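Local atomic coordinates of thrombospondin related anonymous protein (Plasmodium falciparum, PDB entry 4F1J), a protein that probably serves in parasite cell adhesion at the membrane, through a magnesium-binding von Willebrand factor A domain, the part present here. Residues A51-F54 with E60-R63; D127-S132 with V157-F162. All blocks are in the same frame, centred on the assembly; numbering follows the deposited sequence.

Contact 1: residues A51-F54 with E60-R63. With SO4 (sulfate ion), chain D.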
ATOM      1  N   ALA A  51      -5.646  -5.549  -3.058  1.00  7.33           N
ATOM      2  CA  ALA A  51      -4.225  -5.450  -3.409  1.00  8.09           C
ATOM      3  C   ALA A  51      -4.059  -5.321  -4.893  1.00  8.14           C
ATOM      4  O   ALA A  51      -4.716  -6.012  -5.671  1.00  8.69           O
ATOM      5  CB  ALA A  51      -3.411  -6.665  -2.876  1.00  7.47           C
ATOM      6  N   ASN A  52      -3.187  -4.405  -5.286  1.00  8.27           N
ATOM      7  CA  ASN A  52      -2.677  -4.388  -6.652  1.00  8.14           C
ATOM      8  C   ASN A  52      -1.175  -4.287  -6.664  1.00  7.91           C
ATOM      9  O   ASN A  52      -0.563  -3.954  -5.647  1.00  7.76           O
ATOM     10  CB  ASN A  52      -3.357  -3.353  -7.579  1.00  7.75           C
ATOM     11  CG  ASN A  52      -3.002  -1.891  -7.305  1.00  7.95           C
ATOM     12  OD1 ASN A  52      -1.880  -1.546  -6.938  1.00  8.83           O
ATOM     13  ND2 ASN A  52      -3.979  -1.004  -7.534  1.00  7.37           N
ATOM     14  N   ILE A  53      -0.594  -4.652  -7.805  1.00  7.59           N
ATOM     15  CA  ILE A  53       0.809  -4.339  -8.074  1.00  8.51           C
ATOM     16  C   ILE A  53       0.820  -3.252  -9.130  1.00  8.12           C
ATOM     17  O   ILE A  53      -0.123  -3.153  -9.939  1.00  9.25           O
ATOM     18  CB  ILE A  53       1.600  -5.562  -8.518  1.00  8.67           C
ATOM     19  CG1 ILE A  53       0.939  -6.241  -9.716  1.00  8.75           C
ATOM     20  CG2 ILE A  53       1.725  -6.558  -7.342  1.00  8.92           C
ATOM     21  CD1 ILE A  53       1.739  -7.424 -10.299  1.00 10.75           C
ATOM     22  N   PHE A  54       1.869  -2.452  -9.159  1.00  8.09           N
ATOM     23  CA  PHE A  54       1.965  -1.420 -10.181  1.00  7.40           C
ATOM     24  C   PHE A  54       3.413  -1.167 -10.579  1.00  8.18           C
ATOM     25  O   PHE A  54       4.321  -1.080  -9.753  1.00  7.51           O
ATOM     26  CB  PHE A  54       1.264  -0.118  -9.749  1.00  7.61           C
ATOM     27  CG  PHE A  54       1.985   0.639  -8.676  1.00  7.27           C
ATOM     28  CD1 PHE A  54       1.746   0.363  -7.345  1.00  7.01           C
ATOM     29  CD2 PHE A  54       2.901   1.635  -8.980  1.00  7.35           C
ATOM     30  CE1 PHE A  54       2.404   1.044  -6.342  1.00  6.90           C
ATOM     31  CE2 PHE A  54       3.582   2.299  -7.958  1.00  6.37           C
ATOM     32  CZ  PHE A  54       3.340   1.985  -6.653  1.00  9.03           C
ATOM     33  N   GLU A  60      -4.781  -5.595 -10.517  1.00 10.18           N
ATOM     34  CA  GLU A  60      -5.421  -6.122  -9.309  1.00 10.25           C
ATOM     35  C   GLU A  60      -4.986  -7.557  -9.067  1.00  9.75           C
ATOM     36  O   GLU A  60      -4.976  -8.388 -10.008  1.00 10.18           O
ATOM     37  CB  GLU A  60      -6.935  -6.065  -9.450  1.00  9.82           C
ATOM     38  CG  GLU A  60      -7.690  -6.543  -8.205  1.00  9.71           C
ATOM     39  CD  GLU A  60      -9.193  -6.545  -8.415  1.00 11.94           C
ATOM     40  OE1 GLU A  60      -9.776  -5.449  -8.497  1.00 13.53           O
ATOM     41  OE2 GLU A  60      -9.766  -7.648  -8.548  1.00 15.14           O
ATOM     42  N   ILE A  61      -4.649  -7.853  -7.809  1.00  9.82           N
ATOM     43  CA  ILE A  61      -4.312  -9.223  -7.419  1.00 10.91           C
ATOM     44  C   ILE A  61      -5.234  -9.790  -6.319  1.00 10.39           C
ATOM     45  O   ILE A  61      -5.406 -11.010  -6.216  1.00 10.67           O
ATOM     46  CB  ILE A  61      -2.821  -9.384  -7.056  1.00 11.61           C
ATOM     47  CG1 ILE A  61      -2.430  -8.582  -5.851  1.00 13.06           C
ATOM     48  CG2 ILE A  61      -1.905  -8.932  -8.229  1.00 14.26           C
ATOM     49  CD1 ILE A  61      -1.055  -8.933  -5.308  1.00 12.49           C
ATOM     50  N   ILE A  62      -5.813  -8.923  -5.505  1.00  9.25           N
ATOM     51  CA  ILE A  62      -6.832  -9.345  -4.530  1.00  9.22           C
ATOM     52  C   ILE A  62      -8.016  -8.413  -4.655  1.00  9.39           C
ATOM     53  O   ILE A  62      -7.904  -7.234  -4.404  1.00  9.65           O
ATOM     54  CB  ILE A  62      -6.313  -9.313  -3.072  1.00  8.77           C
ATOM     55  CG1 ILE A  62      -5.149 -10.306  -2.866  1.00  9.27           C
ATOM     56  CG2 ILE A  62      -7.457  -9.620  -2.084  1.00  8.99           C
ATOM     57  CD1 ILE A  62      -4.572 -10.344  -1.419  1.00 10.52           C
ATOM     58  N   ARG A  63      -9.167  -8.962  -5.030  1.00 10.31           N
ATOM     59  CA  ARG A  63     -10.391  -8.185  -5.212  1.00 10.98           C
ATOM     60  C   ARG A  63     -10.977  -7.777  -3.867  1.00 10.24           C
ATOM     61  O   ARG A  63     -11.099  -8.596  -2.950  1.00 10.04           O
ATOM     62  CB  ARG A  63     -11.400  -9.024  -6.003  1.00 11.46           C
ATOM     63  CG  ARG A  63     -12.769  -8.385  -6.107  1.00 10.95           C
ATOM     64  CD  ARG A  63     -13.684  -9.173  -7.030  1.00 13.20           C
ATOM     65  NE  ARG A  63     -14.150 -10.407  -6.392  1.00 13.04           N
ATOM     66  CZ  ARG A  63     -15.171 -10.505  -5.548  1.00 15.14           C
ATOM     67  NH1 ARG A  63     -15.907  -9.460  -5.221  1.00 14.93           N
ATOM     68  NH2 ARG A  63     -15.488 -11.685  -5.038  1.00 15.02           N
TER
HETATM   69  S   SO4 D 302     -13.720 -14.991  -4.833  1.00 33.00           S
HETATM   70  O1  SO4 D 302     -13.980 -16.392  -5.182  1.00 35.52           O
HETATM   71  O2  SO4 D 302     -14.393 -14.155  -5.825  1.00 33.53           O
HETATM   72  O3  SO4 D 302     -14.180 -14.730  -3.468  1.00 26.95           O
HETATM   73  O4  SO4 D 302     -12.276 -14.773  -4.976  1.00 30.85           O
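An antiparallel hairpin contact joins Ala-51 to Ile-61 and Ile-62 at one margin of the central sheet, between outermost strand 58-62 and strand 47-54. The carbonyl oxygen of Ala-51 is gripped twice: Ile-61 N lies 2.8 Å from Ala-51 O and Ile-62 N 3.1 Å from it. Both donors come from one face of the carbonyl plane, each tilted out of it. In return Ala-51 N gives a nearly straight bond to Ile-62 O, in the carbonyl plane on a lone pair. The methyl of Ala-51 meets two branched side chains, with Ile-61 CG1 3.7 Å and Ile-62 CB 3.9 Å from Ala-51 CB. Ile-61 CG1 sits between its backbone N and carbonyl carbon (chi1 64°), which brings it over Ala-51, while its CD1 reaches Ile-53 CG2 at 4.2 Å; Ile-53 and Ile-61 cross at about a right angle. Ile-79 and Ala-75 of helix 72-80 cover Ile-61 and Ile-62. Arg-63 NH2 donates a 2.8 Å hydrogen bond to O2 of a sulfate ion, probably from the crystallisation liquor, which Asp-67 N also binds. Two residues facing one, with the register shifting by one before the Asn-52/Glu-60 pair, make this a classic beta bulge in a von Willebrand factor A edge hairpin.

Contact 2: residues D127-S132 with V157-F162. With MG (magnesium ion), chain H; EDO (1,2-ethanediol), chain O.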
ATOM      1  N   ASP A 127       6.257   8.247 -11.754  1.00 11.20           N
ATOM      2  CA  ASP A 127       6.607   8.768 -13.077  1.00 12.07           C
ATOM      3  C   ASP A 127       5.979  10.123 -13.325  1.00 12.77           C
ATOM      4  O   ASP A 127       6.563  10.963 -14.033  1.00 12.84           O
ATOM      5  CB  ASP A 127       6.247   7.757 -14.129  1.00 12.81           C
ATOM      6  CG  ASP A 127       7.113   6.482 -14.029  1.00 11.92           C
ATOM      7  OD1 ASP A 127       8.310   6.522 -13.656  1.00 19.21           O
ATOM      8  OD2 ASP A 127       6.565   5.438 -14.314  1.00 17.39           O
ATOM      9  N   SER A 128       4.816  10.352 -12.713  1.00 12.77           N
ATOM     10  CA  SER A 128       4.156  11.657 -12.738  1.00 14.13           C
ATOM     11  C   SER A 128       3.762  12.068 -11.329  1.00 15.46           C
ATOM     12  O   SER A 128       2.710  11.672 -10.820  1.00 14.85           O
ATOM     13  CB  SER A 128       2.939  11.624 -13.654  1.00 13.92           C
ATOM     14  OG  SER A 128       2.188  12.831 -13.565  1.00 17.18           O
ATOM     15  N   ILE A 129       4.595  12.896 -10.705  1.00 16.52           N
ATOM     16  CA  ILE A 129       4.239  13.462  -9.404  1.00 17.79           C
ATOM     17  C   ILE A 129       2.946  14.296  -9.520  1.00 18.26           C
ATOM     18  O   ILE A 129       2.081  14.215  -8.638  1.00 18.84           O
ATOM     19  CB  ILE A 129       5.464  14.188  -8.758  1.00 18.23           C
ATOM     20  CG1 ILE A 129       6.471  13.127  -8.337  1.00 18.15           C
ATOM     21  CG2 ILE A 129       5.054  15.053  -7.547  1.00 18.19           C
ATOM     22  CD1 ILE A 129       7.794  13.637  -8.032  1.00 20.10           C
ATOM     23  N   GLN A 130       2.793  15.025 -10.624  1.00 18.44           N
ATOM     24  CA  GLN A 130       1.575  15.808 -10.863  0.50 18.83           C
ATOM     25  C   GLN A 130       0.303  14.949 -10.829  1.00 18.64           C
ATOM     26  O   GLN A 130      -0.644  15.274 -10.071  1.00 19.21           O
ATOM     27  CB  GLN A 130       1.654  16.553 -12.197  0.50 19.25           C
ATOM     28  CG  GLN A 130       0.601  17.644 -12.375  0.50 20.23           C
ATOM     29  CD  GLN A 130       0.877  18.893 -11.554  0.50 21.34           C
ATOM     30  OE1 GLN A 130       2.026  19.197 -11.223  0.50 23.81           O
ATOM     31  NE2 GLN A 130      -0.179  19.628 -11.228  0.50 21.70           N
ATOM     32  N   ASP A 131       0.260  13.870 -11.613  1.00 17.50           N
ATOM     33  CA  ASP A 131      -0.932  13.046 -11.656  0.50 17.62           C
ATOM     34  C   ASP A 131      -1.110  12.223 -10.384  1.00 17.26           C
ATOM     35  O   ASP A 131      -2.232  11.928  -9.994  1.00 16.84           O
ATOM     36  CB  ASP A 131      -0.946  12.121 -12.863  0.50 17.68           C
ATOM     37  CG  ASP A 131      -2.348  11.722 -13.243  0.50 18.69           C
ATOM     38  OD1 ASP A 131      -3.237  12.611 -13.197  0.50 20.58           O
ATOM     39  OD2 ASP A 131      -2.567  10.536 -13.564  0.50 17.28           O
ATOM     40  N   SER A 132      -0.009  11.858  -9.739  1.00 16.45           N
ATOM     41  CA  SER A 132      -0.091  11.106  -8.484  1.00 16.72           C
ATOM     42  C   SER A 132      -0.700  11.991  -7.385  1.00 17.18           C
ATOM     43  O   SER A 132      -1.586  11.566  -6.608  1.00 16.58           O
ATOM     44  CB  SER A 132       1.294  10.602  -8.058  1.00 16.49           C
ATOM     45  OG  SER A 132       1.726   9.550  -8.910  1.00 14.20           O
ATOM     46  N   VAL A 157      11.933  11.312   0.049  1.00 11.48           N
ATOM     47  CA  VAL A 157      11.239  11.448   1.327  1.00 11.23           C
ATOM     48  C   VAL A 157      10.236  12.610   1.340  1.00 11.25           C
ATOM     49  O   VAL A 157       9.107  12.458   1.820  1.00 10.47           O
ATOM     50  CB  VAL A 157      12.252  11.573   2.474  1.00 11.51           C
ATOM     51  CG1 VAL A 157      11.562  11.909   3.788  1.00 12.09           C
ATOM     52  CG2 VAL A 157      13.074  10.308   2.572  1.00 11.11           C
ATOM     53  N   ALA A 158      10.645  13.772   0.824  1.00 11.41           N
ATOM     54  CA  ALA A 158       9.772  14.944   0.763  1.00 11.19           C
ATOM     55  C   ALA A 158       8.480  14.602   0.021  1.00 11.09           C
ATOM     56  O   ALA A 158       7.374  14.883   0.504  1.00 10.84           O
ATOM     57  CB  ALA A 158      10.499  16.101   0.062  1.00 10.63           C
ATOM     58  N   PHE A 159       8.612  13.964  -1.137  1.00 11.69           N
ATOM     59  CA  PHE A 159       7.417  13.647  -1.896  1.00 12.16           C
ATOM     60  C   PHE A 159       6.528  12.647  -1.164  1.00 11.44           C
ATOM     61  O   PHE A 159       5.314  12.784  -1.174  1.00 11.07           O
ATOM     62  CB  PHE A 159       7.714  13.089  -3.280  1.00 13.05           C
ATOM     63  CG  PHE A 159       6.499  12.566  -3.943  1.00 15.48           C
ATOM     64  CD1 PHE A 159       5.617  13.442  -4.562  1.00 15.32           C
ATOM     65  CD2 PHE A 159       6.144  11.216  -3.829  1.00 15.06           C
ATOM     66  CE1 PHE A 159       4.464  12.975  -5.138  1.00 17.07           C
ATOM     67  CE2 PHE A 159       5.004  10.765  -4.393  1.00 15.05           C
ATOM     68  CZ  PHE A 159       4.145  11.650  -5.048  1.00 15.57           C
ATOM     69  N   ASN A 160       7.121  11.619  -0.563  1.00 11.04           N
ATOM     70  CA  ASN A 160       6.309  10.650   0.170  1.00 10.32           C
ATOM     71  C   ASN A 160       5.544  11.319   1.319  1.00 10.22           C
ATOM     72  O   ASN A 160       4.374  11.036   1.551  1.00  9.99           O
ATOM     73  CB  ASN A 160       7.184   9.539   0.724  1.00  9.11           C
ATOM     74  CG  ASN A 160       7.806   8.665  -0.358  1.00  9.43           C
ATOM     75  OD1 ASN A 160       7.342   8.601  -1.497  1.00  9.97           O
ATOM     76  ND2 ASN A 160       8.887   8.006   0.006  1.00 11.93           N
ATOM     77  N   ARG A 161       6.222  12.205   2.048  1.00  9.67           N
ATOM     78  CA  ARG A 161       5.611  12.936   3.143  1.00 11.06           C
ATOM     79  C   ARG A 161       4.491  13.854   2.664  1.00 11.43           C
ATOM     80  O   ARG A 161       3.427  13.859   3.276  1.00 12.33           O
ATOM     81  CB  ARG A 161       6.688  13.672   3.942  1.00 10.24           C
ATOM     82  CG  ARG A 161       7.536  12.710   4.797  1.00 11.16           C
ATOM     83  CD  ARG A 161       8.691  13.419   5.497  1.00 12.59           C
ATOM     84  NE  ARG A 161       8.176  14.378   6.462  1.00 14.47           N
ATOM     85  CZ  ARG A 161       8.108  14.196   7.784  1.00 16.47           C
ATOM     86  NH1 ARG A 161       8.603  13.119   8.377  1.00 18.75           N
ATOM     87  NH2 ARG A 161       7.574  15.142   8.525  1.00 15.69           N
ATOM     88  N   PHE A 162       4.716  14.568   1.552  1.00 12.58           N
ATOM     89  CA  PHE A 162       3.695  15.439   0.937  1.00 12.48           C
ATOM     90  C   PHE A 162       2.454  14.573   0.587  1.00 13.07           C
ATOM     91  O   PHE A 162       1.302  14.923   0.913  1.00 13.17           O
ATOM     92  CB  PHE A 162       4.185  16.100  -0.380  1.00 14.51           C
ATOM     93  CG  PHE A 162       5.097  17.306  -0.240  1.00 16.83           C
ATOM     94  CD1 PHE A 162       4.735  18.418   0.515  1.00 18.59           C
ATOM     95  CD2 PHE A 162       6.276  17.381  -1.016  1.00 19.86           C
ATOM     96  CE1 PHE A 162       5.561  19.548   0.575  1.00 19.25           C
ATOM     97  CE2 PHE A 162       7.114  18.510  -0.967  1.00 19.29           C
ATOM     98  CZ  PHE A 162       6.753  19.591  -0.174  1.00 17.95           C
TER
HETATM   99 MG    MG H 306      -1.551   8.955 -14.456  0.50 15.47          MG
HETATM  100  C1  EDO O 313       4.788  16.230 -14.514  1.00 34.01           C
HETATM  101  O1  EDO O 313       4.931  15.289 -13.445  1.00 32.35           O
HETATM  102  C2  EDO O 313       4.393  15.586 -15.859  1.00 35.27           C
HETATM  103  O2  EDO O 313       3.486  14.468 -15.766  1.00 36.54           O
HETATM  104  O   HOH W   1      -0.658   7.169 -15.263  1.00 25.60           O
HETATM  105  O   HOH W   2      -3.216   7.971 -13.907  1.00 17.47           O
HETATM  106  O   HOH W   3      -2.545   9.369 -16.244  1.00 25.19           O
HETATM  107  O   HOH W   4       0.185   9.834 -14.950  1.00 37.93           O
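Ile-129 lays its CG1 over one face of the Phe-159 ring, a CH-pi contact in which the carbon stands 4.2 Å from the ring centroid and 27° off the normal. Its other branch, CG2, comes in obliquely, 3.2 Å from Phe-159 CE1, shorter than carbons normally allow, so the exact placing of one group is doubtful. Phe-159 holds CG anti to its backbone N (chi1 171°), which sends the ring across to helix 129-141. There Ser-132 CB meets it obliquely, and Pro-126 also touches the ring. Behind Ile-129 the helix start is well tied: Ser-128 is the N-cap, its OG accepting from Asp-131 N at 2.9 Å. The Ser-128 carbonyl oxygen takes both Ser-132 N and Ser-132 OG, from opposite faces of its plane, the hydroxyl at 3.0 Å from Ser-128 O. On the same first turn Asp-131 OD2, in one of two conformers, binds a magnesium ion at 2.1 Å, with four waters and Ser-95 OG completing six ligands. Across the interface the chemistry is purely apolar, so dispersion and shape, not directional bonds, hold the two helices together, while the polar bonds stay within the N-terminal turn of helix 129-141.

Overall arrangement
From the N terminus, the chain first lays down strand 8-15 and helix 22-38, then contact 1 closes a short loop: five residues separate 51-54 from 60-63, within the hairpin of strands 47-54 and 58-62. Helices 72-80 and 94-106 and strand 115-122 follow before contact 2 opens; it closes a longer loop of 24 residues, which includes strand 145-151. The two loops stand in series, neither nested nor crossed, with centres about 21 Å apart and nearest atoms about 8 Å apart. Contact 1 lies at one edge of the six-stranded sheet, pairing its outermost strand with the next, whereas contact 2 joins two helices. Helix 94-106 connects them indirectly: Ala-97 touches Asn-52, and Ser-95 touches Ser-132.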